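Local coordinates for trehalose-6-phosphate phosphatase-related protein (Thermoplasma acidophilum, PDB 1U02) that removes the phosphate from trehalose 6-phosphate to give free trehalose, a magnesium-dependent hydrolysis that completes trehalose biosynthesis, at residues S101-L106 and R131-E136; L106-K111 and V115-G120; A193-V198 and H204-V209. All blocks are in the same frame, centred on the assembly; numbering follows the deposited sequence.

Contact 1 of 3, residues S101-L106 and R131-E136; sequences SDFPGL and RSRIEE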
loop_
_atom_site.group_PDB
_atom_site.type_symbol
_atom_site.label_atom_id
_atom_site.label_comp_id
_atom_site.label_asym_id
_atom_site.label_seq_id
_atom_site.Cartn_x
_atom_site.Cartn_y
_atom_site.Cartn_z
ATOM N N SER A 101 -12.984 -16.676 -15.563
ATOM C CA SER A 101 -13.206 -17.867 -16.377
ATOM C C SER A 101 -12.733 -17.615 -17.813
ATOM O O SER A 101 -12.290 -18.535 -18.498
ATOM C CB SER A 101 -14.687 -18.281 -16.355
ATOM O OG SER A 101 -15.532 -17.267 -16.869
ATOM N N ASP A 102 -12.806 -16.364 -18.261
ATOM C CA ASP A 102 -12.352 -16.030 -19.608
ATOM C C ASP A 102 -10.830 -16.155 -19.693
ATOM O O ASP A 102 -10.280 -16.537 -20.729
ATOM C CB ASP A 102 -12.769 -14.604 -19.986
ATOM C CG ASP A 102 -14.276 -14.419 -20.003
ATOM O OD1 ASP A 102 -14.997 -15.368 -20.380
ATOM O OD2 ASP A 102 -14.740 -13.315 -19.655
ATOM N N PHE A 103 -10.156 -15.842 -18.590
ATOM C CA PHE A 103 -8.697 -15.909 -18.522
ATOM C C PHE A 103 -8.286 -16.750 -17.315
ATOM O O PHE A 103 -7.853 -16.209 -16.291
ATOM C CB PHE A 103 -8.125 -14.497 -18.370
ATOM C CG PHE A 103 -8.596 -13.533 -19.422
ATOM C CD1 PHE A 103 -8.117 -13.617 -20.728
ATOM C CD2 PHE A 103 -9.530 -12.548 -19.110
ATOM C CE1 PHE A 103 -8.561 -12.726 -21.716
ATOM C CE2 PHE A 103 -9.984 -11.652 -20.086
ATOM C CZ PHE A 103 -9.496 -11.742 -21.390
ATOM N N PRO A 104 -8.400 -18.088 -17.425
ATOM C CA PRO A 104 -8.044 -19.008 -16.339
ATOM C C PRO A 104 -6.708 -18.676 -15.688
ATOM O O PRO A 104 -5.677 -18.614 -16.358
ATOM C CB PRO A 104 -8.033 -20.371 -17.032
ATOM C CG PRO A 104 -9.110 -20.209 -18.069
ATOM C CD PRO A 104 -8.770 -18.842 -18.637
ATOM N N GLY A 105 -6.728 -18.472 -14.376
ATOM C CA GLY A 105 -5.501 -18.132 -13.676
ATOM C C GLY A 105 -5.591 -16.715 -13.146
ATOM O O GLY A 105 -4.996 -16.383 -12.118
ATOM N N LEU A 106 -6.333 -15.875 -13.860
ATOM C CA LEU A 106 -6.538 -14.496 -13.448
ATOM C C LEU A 106 -7.235 -14.496 -12.090
ATOM O O LEU A 106 -8.153 -15.287 -11.851
ATOM C CB LEU A 106 -7.428 -13.757 -14.454
ATOM C CG LEU A 106 -7.915 -12.365 -14.025
ATOM C CD1 LEU A 106 -6.730 -11.418 -13.934
ATOM C CD2 LEU A 106 -8.949 -11.838 -15.016
ATOM N N ARG A 131 -5.329 -6.681 -20.748
ATOM C CA ARG A 131 -4.918 -5.320 -20.461
ATOM C C ARG A 131 -5.816 -4.311 -21.168
ATOM O O ARG A 131 -6.247 -3.329 -20.562
ATOM C CB ARG A 131 -3.458 -5.106 -20.878
ATOM C CG ARG A 131 -2.941 -3.697 -20.627
ATOM C CD ARG A 131 -1.483 -3.548 -21.052
ATOM N NE ARG A 131 -1.008 -2.170 -20.898
ATOM C CZ ARG A 131 0.226 -1.761 -21.183
ATOM N NH1 ARG A 131 1.128 -2.620 -21.642
ATOM N NH2 ARG A 131 0.560 -0.489 -21.008
ATOM N N SER A 132 -6.108 -4.559 -22.444
ATOM C CA SER A 132 -6.953 -3.651 -23.213
ATOM C C SER A 132 -8.377 -3.624 -22.659
ATOM O O SER A 132 -9.028 -2.579 -22.675
ATOM C CB SER A 132 -6.975 -4.052 -24.697
ATOM O OG SER A 132 -7.646 -5.284 -24.896
ATOM N N ARG A 133 -8.859 -4.767 -22.168
ATOM C CA ARG A 133 -10.206 -4.828 -21.592
ATOM C C ARG A 133 -10.267 -3.981 -20.332
ATOM O O ARG A 133 -11.228 -3.250 -20.108
ATOM C CB ARG A 133 -10.599 -6.261 -21.213
ATOM C CG ARG A 133 -10.960 -7.182 -22.360
ATOM C CD ARG A 133 -11.626 -8.437 -21.794
ATOM N NE ARG A 133 -11.942 -9.436 -22.808
ATOM C CZ ARG A 133 -12.561 -10.586 -22.554
ATOM N NH1 ARG A 133 -12.934 -10.884 -21.314
ATOM N NH2 ARG A 133 -12.807 -11.440 -23.539
ATOM N N ILE A 134 -9.242 -4.106 -19.498
ATOM C CA ILE A 134 -9.182 -3.346 -18.251
ATOM C C ILE A 134 -9.158 -1.846 -18.542
ATOM O O ILE A 134 -9.866 -1.069 -17.902
ATOM C CB ILE A 134 -7.933 -3.737 -17.433
ATOM C CG1 ILE A 134 -8.078 -5.179 -16.944
ATOM C CG2 ILE A 134 -7.750 -2.786 -16.253
ATOM C CD1 ILE A 134 -6.813 -5.753 -16.330
ATOM N N GLU A 135 -8.358 -1.441 -19.520
ATOM C CA GLU A 135 -8.265 -0.031 -19.874
ATOM C C GLU A 135 -9.604 0.488 -20.396
ATOM O O GLU A 135 -9.956 1.642 -20.168
ATOM C CB GLU A 135 -7.155 0.166 -20.908
ATOM C CG GLU A 135 -5.822 -0.372 -20.404
ATOM C CD GLU A 135 -4.707 -0.294 -21.426
ATOM O OE1 GLU A 135 -4.965 -0.579 -22.614
ATOM O OE2 GLU A 135 -3.567 0.038 -21.031
ATOM N N GLU A 136 -10.353 -0.372 -21.080
ATOM C CA GLU A 136 -11.660 0.013 -21.609
ATOM C C GLU A 136 -12.615 0.268 -20.444
ATOM O O GLU A 136 -13.368 1.246 -20.439
ATOM C CB GLU A 136 -12.209 -1.093 -22.517
ATOM C CG GLU A 136 -13.594 -0.823 -23.080
ATOM C CD GLU A 136 -14.027 -1.879 -24.086
ATOM O OE1 GLU A 136 -14.051 -3.079 -23.724
ATOM O OE2 GLU A 136 -14.340 -1.512 -25.241
#

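Contact 2 of 3, residues L106-K111 and V115-G120; sequences LRIYRK and VLYHLG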
loop_
_atom_site.group_PDB
_atom_site.type_symbol
_atom_site.label_atom_id
_atom_site.label_comp_id
_atom_site.label_asym_id
_atom_site.label_seq_id
_atom_site.Cartn_x
_atom_site.Cartn_y
_atom_site.Cartn_z
ATOM N N LEU A 106 -6.333 -15.875 -13.860
ATOM C CA LEU A 106 -6.538 -14.496 -13.448
ATOM C C LEU A 106 -7.235 -14.496 -12.090
ATOM O O LEU A 106 -8.153 -15.287 -11.851
ATOM C CB LEU A 106 -7.428 -13.757 -14.454
ATOM C CG LEU A 106 -7.915 -12.365 -14.025
ATOM C CD1 LEU A 106 -6.730 -11.418 -13.934
ATOM C CD2 LEU A 106 -8.949 -11.838 -15.016
ATOM N N ARG A 107 -6.787 -13.615 -11.206
ATOM C CA ARG A 107 -7.392 -13.482 -9.884
ATOM C C ARG A 107 -7.851 -12.034 -9.748
ATOM O O ARG A 107 -7.143 -11.107 -10.154
ATOM C CB ARG A 107 -6.378 -13.832 -8.792
ATOM C CG ARG A 107 -6.109 -15.332 -8.673
ATOM C CD ARG A 107 -4.990 -15.629 -7.683
ATOM N NE ARG A 107 -3.704 -15.116 -8.148
ATOM C CZ ARG A 107 -2.567 -15.225 -7.467
ATOM N NH1 ARG A 107 -2.557 -15.830 -6.281
ATOM N NH2 ARG A 107 -1.439 -14.740 -7.975
ATOM N N ILE A 108 -9.041 -11.839 -9.196
ATOM C CA ILE A 108 -9.584 -10.497 -9.035
ATOM C C ILE A 108 -9.853 -10.233 -7.557
ATOM O O ILE A 108 -10.609 -10.954 -6.913
ATOM C CB ILE A 108 -10.888 -10.339 -9.862
ATOM C CG1 ILE A 108 -10.579 -10.535 -11.351
ATOM C CG2 ILE A 108 -11.489 -8.952 -9.660
ATOM C CD1 ILE A 108 -11.808 -10.575 -12.252
ATOM N N TYR A 109 -9.209 -9.204 -7.025
ATOM C CA TYR A 109 -9.366 -8.845 -5.625
ATOM C C TYR A 109 -10.213 -7.587 -5.534
ATOM O O TYR A 109 -9.791 -6.505 -5.940
ATOM C CB TYR A 109 -7.996 -8.616 -4.997
ATOM C CG TYR A 109 -7.132 -9.855 -5.019
ATOM C CD1 TYR A 109 -7.131 -10.746 -3.949
ATOM C CD2 TYR A 109 -6.316 -10.137 -6.111
ATOM C CE1 TYR A 109 -6.331 -11.893 -3.962
ATOM C CE2 TYR A 109 -5.511 -11.279 -6.136
ATOM C CZ TYR A 109 -5.522 -12.150 -5.060
ATOM O OH TYR A 109 -4.721 -13.278 -5.081
ATOM N N ARG A 110 -11.417 -7.752 -5.002
ATOM C CA ARG A 110 -12.360 -6.658 -4.860
ATOM C C ARG A 110 -12.157 -5.860 -3.583
ATOM O O ARG A 110 -11.950 -6.428 -2.515
ATOM C CB ARG A 110 -13.789 -7.207 -4.889
ATOM C CG ARG A 110 -14.860 -6.161 -4.666
ATOM C CD ARG A 110 -16.228 -6.814 -4.583
ATOM N NE ARG A 110 -17.308 -5.834 -4.563
ATOM C CZ ARG A 110 -18.599 -6.147 -4.619
ATOM N NH1 ARG A 110 -18.972 -7.420 -4.698
ATOM N NH2 ARG A 110 -19.517 -5.188 -4.599
ATOM N N LYS A 111 -12.219 -4.537 -3.708
ATOM C CA LYS A 111 -12.084 -3.637 -2.566
ATOM C C LYS A 111 -13.075 -2.497 -2.791
ATOM O O LYS A 111 -13.490 -2.256 -3.922
ATOM C CB LYS A 111 -10.651 -3.112 -2.471
ATOM C CG LYS A 111 -9.656 -4.253 -2.341
ATOM C CD LYS A 111 -8.220 -3.831 -2.429
ATOM C CE LYS A 111 -7.345 -5.078 -2.513
ATOM N NZ LYS A 111 -5.912 -4.794 -2.305
ATOM N N VAL A 115 -10.139 -2.329 -7.634
ATOM C CA VAL A 115 -10.279 -3.709 -8.075
ATOM C C VAL A 115 -8.915 -4.035 -8.647
ATOM O O VAL A 115 -8.453 -3.401 -9.599
ATOM C CB VAL A 115 -11.354 -3.891 -9.163
ATOM C CG1 VAL A 115 -11.406 -5.359 -9.583
ATOM C CG2 VAL A 115 -12.714 -3.454 -8.627
ATOM N N LEU A 116 -8.264 -5.016 -8.042
ATOM C CA LEU A 116 -6.932 -5.416 -8.453
ATOM C C LEU A 116 -6.969 -6.716 -9.249
ATOM O O LEU A 116 -7.531 -7.716 -8.799
ATOM C CB LEU A 116 -6.055 -5.556 -7.200
ATOM C CG LEU A 116 -4.560 -5.870 -7.317
ATOM C CD1 LEU A 116 -3.843 -5.419 -6.046
ATOM C CD2 LEU A 116 -4.370 -7.356 -7.542
ATOM N N TYR A 117 -6.389 -6.685 -10.444
ATOM C CA TYR A 117 -6.336 -7.859 -11.300
ATOM C C TYR A 117 -4.916 -8.411 -11.206
ATOM O O TYR A 117 -3.951 -7.717 -11.544
ATOM C CB TYR A 117 -6.674 -7.470 -12.746
ATOM C CG TYR A 117 -8.048 -6.847 -12.890
ATOM C CD1 TYR A 117 -9.170 -7.629 -13.170
ATOM C CD2 TYR A 117 -8.233 -5.484 -12.684
ATOM C CE1 TYR A 117 -10.447 -7.063 -13.240
ATOM C CE2 TYR A 117 -9.499 -4.906 -12.750
ATOM C CZ TYR A 117 -10.601 -5.696 -13.025
ATOM O OH TYR A 117 -11.846 -5.115 -13.082
ATOM N N HIS A 118 -4.787 -9.644 -10.718
ATOM C CA HIS A 118 -3.475 -10.268 -10.577
ATOM C C HIS A 118 -3.281 -11.249 -11.725
ATOM O O HIS A 118 -4.038 -12.211 -11.872
ATOM C CB HIS A 118 -3.367 -11.006 -9.238
ATOM C CG HIS A 118 -1.956 -11.235 -8.783
ATOM N ND1 HIS A 118 -1.000 -11.831 -9.581
ATOM C CD2 HIS A 118 -1.335 -10.932 -7.618
ATOM C CE1 HIS A 118 0.149 -11.881 -8.927
ATOM N NE2 HIS A 118 -0.027 -11.340 -7.734
ATOM N N LEU A 119 -2.263 -11.000 -12.540
ATOM C CA LEU A 119 -1.992 -11.858 -13.687
ATOM C C LEU A 119 -0.923 -12.910 -13.423
ATOM O O LEU A 119 -0.503 -13.606 -14.336
ATOM C CB LEU A 119 -1.575 -11.003 -14.896
ATOM C CG LEU A 119 -2.674 -10.176 -15.582
ATOM C CD1 LEU A 119 -3.237 -9.148 -14.617
ATOM C CD2 LEU A 119 -2.102 -9.487 -16.823
ATOM N N GLY A 120 -0.497 -13.030 -12.172
ATOM C CA GLY A 120 0.543 -13.982 -11.825
ATOM C C GLY A 120 0.373 -15.429 -12.263
ATOM O O GLY A 120 1.322 -16.045 -12.746
HETATM O O HOH W 1 -3.233 -14.675 -11.119
#

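Contact 3 of 3, residues A193-V198 and H204-V209; sequences ALTIKV and HAKFHV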
loop_
_atom_site.group_PDB
_atom_site.type_symbol
_atom_site.label_atom_id
_atom_site.label_comp_id
_atom_site.label_asym_id
_atom_site.label_seq_id
_atom_site.Cartn_x
_atom_site.Cartn_y
_atom_site.Cartn_z
ATOM N N ALA A 193 12.728 14.231 4.721
ATOM C CA ALA A 193 12.511 13.220 5.749
ATOM C C ALA A 193 13.556 12.113 5.681
ATOM O O ALA A 193 14.325 12.027 4.722
ATOM C CB ALA A 193 11.110 12.627 5.607
ATOM N N LEU A 194 13.585 11.268 6.707
ATOM C CA LEU A 194 14.521 10.151 6.745
ATOM C C LEU A 194 13.898 9.050 5.892
ATOM O O LEU A 194 13.115 8.229 6.379
ATOM C CB LEU A 194 14.721 9.665 8.184
ATOM C CG LEU A 194 15.968 8.816 8.471
ATOM C CD1 LEU A 194 16.084 8.569 9.969
ATOM C CD2 LEU A 194 15.899 7.499 7.718
ATOM N N THR A 195 14.244 9.057 4.610
ATOM C CA THR A 195 13.722 8.094 3.652
ATOM C C THR A 195 14.500 6.781 3.656
ATOM O O THR A 195 15.731 6.774 3.621
ATOM C CB THR A 195 13.735 8.705 2.241
ATOM O OG1 THR A 195 15.024 9.283 1.986
ATOM C CG2 THR A 195 12.671 9.796 2.129
ATOM N N ILE A 196 13.771 5.669 3.691
ATOM C CA ILE A 196 14.386 4.345 3.723
ATOM C C ILE A 196 13.866 3.460 2.591
ATOM O O ILE A 196 12.671 3.167 2.517
ATOM C CB ILE A 196 14.092 3.635 5.066
ATOM C CG1 ILE A 196 14.578 4.492 6.237
ATOM C CG2 ILE A 196 14.746 2.267 5.083
ATOM C CD1 ILE A 196 14.194 3.930 7.593
ATOM N N LYS A 197 14.766 3.025 1.719
ATOM C CA LYS A 197 14.381 2.166 0.604
ATOM C C LYS A 197 14.608 0.707 0.976
ATOM O O LYS A 197 15.640 0.359 1.547
ATOM C CB LYS A 197 15.208 2.510 -0.638
ATOM C CG LYS A 197 15.012 1.580 -1.838
ATOM C CD LYS A 197 13.657 1.779 -2.507
ATOM C CE LYS A 197 13.590 1.070 -3.857
ATOM N NZ LYS A 197 13.891 -0.377 -3.744
ATOM N N VAL A 198 13.636 -0.142 0.661
ATOM C CA VAL A 198 13.759 -1.564 0.943
ATOM C C VAL A 198 13.870 -2.291 -0.390
ATOM O O VAL A 198 13.056 -2.069 -1.284
ATOM C CB VAL A 198 12.520 -2.119 1.682
ATOM C CG1 VAL A 198 12.705 -3.608 1.957
ATOM C CG2 VAL A 198 12.294 -1.355 2.982
ATOM N N HIS A 204 16.757 7.306 -4.289
ATOM C CA HIS A 204 17.231 8.568 -3.743
ATOM C C HIS A 204 16.974 8.632 -2.243
ATOM O O HIS A 204 17.076 9.694 -1.630
ATOM C CB HIS A 204 16.545 9.739 -4.451
ATOM C CG HIS A 204 16.969 9.907 -5.875
ATOM N ND1 HIS A 204 18.270 10.193 -6.233
ATOM C CD2 HIS A 204 16.273 9.812 -7.032
ATOM C CE1 HIS A 204 18.355 10.268 -7.549
ATOM N NE2 HIS A 204 17.157 10.040 -8.058
ATOM N N ALA A 205 16.642 7.484 -1.657
ATOM C CA ALA A 205 16.377 7.402 -0.229
ATOM C C ALA A 205 17.673 7.661 0.530
ATOM O O ALA A 205 18.760 7.372 0.033
ATOM C CB ALA A 205 15.828 6.019 0.122
ATOM N N LYS A 206 17.561 8.207 1.734
ATOM C CA LYS A 206 18.744 8.491 2.536
ATOM C C LYS A 206 19.377 7.229 3.114
ATOM O O LYS A 206 20.593 7.174 3.310
ATOM C CB LYS A 206 18.391 9.466 3.660
ATOM C CG LYS A 206 17.951 10.822 3.140
ATOM C CD LYS A 206 17.611 11.786 4.257
ATOM C CE LYS A 206 17.128 13.107 3.678
ATOM N NZ LYS A 206 16.648 14.022 4.741
ATOM N N PHE A 207 18.554 6.215 3.372
ATOM C CA PHE A 207 19.033 4.953 3.927
ATOM C C PHE A 207 18.489 3.813 3.072
ATOM O O PHE A 207 17.395 3.916 2.509
ATOM C CB PHE A 207 18.550 4.797 5.368
ATOM C CG PHE A 207 19.279 3.740 6.148
ATOM C CD1 PHE A 207 20.641 3.873 6.426
ATOM C CD2 PHE A 207 18.600 2.626 6.634
ATOM C CE1 PHE A 207 21.314 2.911 7.184
ATOM C CE2 PHE A 207 19.262 1.656 7.394
ATOM C CZ PHE A 207 20.621 1.798 7.670
ATOM N N HIS A 208 19.242 2.725 2.977
ATOM C CA HIS A 208 18.804 1.604 2.158
ATOM C C HIS A 208 18.996 0.263 2.851
ATOM O O HIS A 208 20.062 -0.004 3.399
ATOM C CB HIS A 208 19.573 1.614 0.832
ATOM C CG HIS A 208 19.158 0.538 -0.121
ATOM N ND1 HIS A 208 19.338 -0.805 0.143
ATOM C CD2 HIS A 208 18.558 0.604 -1.333
ATOM C CE1 HIS A 208 18.866 -1.516 -0.864
ATOM N NE2 HIS A 208 18.387 -0.686 -1.774
ATOM N N VAL A 209 17.956 -0.573 2.831
ATOM C CA VAL A 209 18.020 -1.910 3.429
ATOM C C VAL A 209 17.701 -2.974 2.368
ATOM O O VAL A 209 17.048 -2.686 1.362
ATOM C CB VAL A 209 17.054 -2.052 4.637
ATOM C CG1 VAL A 209 17.540 -1.179 5.779
ATOM C CG2 VAL A 209 15.628 -1.676 4.241
HETATM O O HOH W 2 15.230 11.185 0.097
#

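Contact 1 of 3, residues S101-L106 and R131-E136
Arg133 reaches out from helix 127-141 and lays one face of its guanidinium group on the far rim of the Phe103 ring. CZ of Phe103 sits over the middle of that face, 3.5 Å from CZ of Arg133, and CE2 of Phe103 is 3.3 Å from Arg133 NH1. The ring and guanidinium planes are 65° apart, so the phenyl leans into the cationic group instead of stacking flat on it. Further back along the arginine, CD of Arg133 lies in the plane of the phenyl ring, at its edge, 4.0 Å from Phe103 CZ. The charge is met from another direction: OD2 of Asp102 lies at the guanidinium edge, 3.5 Å from NH1 of Arg133, in a salt bridge whose hydrogen bond is weak. Its carboxylate is turned 76° out of the guanidinium plane, far from a flat two-pronged pairing.

All this belongs to the alpha/beta cap of a HAD-family phosphatase, where the short helix 99-102 and the turn after it are tied to the flank of helix 127-141.

The reach depends on an arginine chain that is extended from CG to NE, spanning backbones whose nearest CA atoms, those of Phe103 and Arg131, are 11.4 Å apart. Trp99 adds a cation-pi contact to the same guanidinium. Phe103, where the backbone first leaves helical angles, is itself buried against Lys129 and Leu130 of helix 127-141 and against Met122 and Met126. Its carbonyl O accepts a 2.9 Å hydrogen bond from Leu106 N, closing the turn through Gly105, whose positive phi (113°) would press any CB against the preceding carbonyl.

Contact 2 of 3, residues L106-K111 and V115-G120
Arg107 and His118 stand side by side on one face of an antiparallel hairpin, and the arginine bends over the histidine. The turn is at chi3 (-66°), which brings NH2 of Arg107 above the centre of the imidazole, 3.4 Å from its CE1, with the two planes 55° apart. At the ring's edge, squarely in plane, Gly120 N donates a 2.9 Å hydrogen bond to His118 ND1 and fixes the ring's rotation. A water spans the same pair, accepting from Arg107 NE and donating to His118 O at 2.7 Å.

Next along this face Tyr109 points the same way as Leu116 and His118: His118 CB meets the edge of its ring, 3.8 Å from Tyr109 CE2, while CD2 of Leu116 lies 3.7 Å from Tyr109 CD2. The tyrosine hydroxyl goes on to Glu20, and the Arg107 guanidinium to Met17 O and Asn18. On the opposite face Ile108 lies along Tyr117, its CG1 3.7 Å from Tyr117 CD1, and its CG2 touches Val115 CG1 at 3.6 Å. Helix 86-96 covers these residues. The backbones pair Arg107 with His118 and Tyr109 with Leu116, two bonds to each pair.

Replacing His118 by an alanine would probably leave Gly120 N without its acceptor and take away the ring under Arg107 NH2, the guanidinium then resting on its bonds to Met17 and Asn18.

The chemistry largely divides by face in this cap-domain sheet. The mainly apolar side packs on helices, with the Arg110–Asp90 salt bridge as an exception; the more polar side turns to the phosphatase core, where Lys111 pairs with Glu51. Because ND1 accepts a hydrogen bond from Gly120 N and a cation lies over the ring, His118 is likely to be neutral, with its proton on NE2.

Contact 3 of 3, residues A193-V198 and H204-V209
Val198 and Val209 pack where two parallel strands run closest to the metal site, CG2 to CG2 at 3.6 Å. Val209 holds its CG2 in the crowded position between backbone N and carbonyl carbon (chi1 -68°, CG1 anti to the carbonyl carbon), which turns this methyl onto Val198 and to 3.4 Å from Lys197 O. Ile196 joins from the same face, its CG2 4.1 Å from CG2 of Val209, and Met215 of helix 212-229 covers Ile196 and Val198. The backbone is equally close-knit: Lys197 N bonds to Phe207 O, and Val209 N to Lys197 O at 2.8 Å and nearly straight.

On the other face Ala205 CB presses against Lys197 CB at 3.6 Å. The lysine chain, bent at chi2 and chi4, curls back so that NZ donates to Val198 O from well above the carbonyl plane, with weak hydrogen bonds to the carbonyls of Asp179, Gly199 and Glu200. These oxygens give a buried ammonium its partners.

Toward solvent the fit slackens. His208 lies alongside Lys197, the face of its ring over Lys197 O. The edge of the Phe207 ring meets Ile196 CG2, while its CB packs on CG1. Lys206 stretches out fully extended to Ala193 O, a weak bond at 3.1 Å. Buried behind this edge, Thr195 OG1 accepts from Lys206 N at 2.8 Å and shares a water with His204 O.

The strand pair forms one margin of the HAD-type Rossmann-like core: 207-209 is the edge strand on this side, and 194-198 lies between it and 174-178. Val198 reaches Thr11 and the magnesium ligand Asp179, which places the pair's C-terminal end beside the active site.

How the contacts relate
Contacts 1 and 2 belong to the cap and contact 3 to the catalytic core, on the other side of the chain's centre, with about 17 Å between the nearest atoms of contacts 2 and 3. Contact 2 is nested within the loop that contact 1 closes. They share Leu106, and Ile134 of helix 127-141 packs on Tyr117 of the hairpin. Contact 1 is a small, partly exposed link made by side chains alone, dominated by one arginine. The other two are larger strand pairings, antiparallel in contact 2 and parallel in contact 3. Both have a mainly apolar face under helices, but contact 2 turns polar groups toward the core, whereas contact 3 buries a lysine among carbonyls.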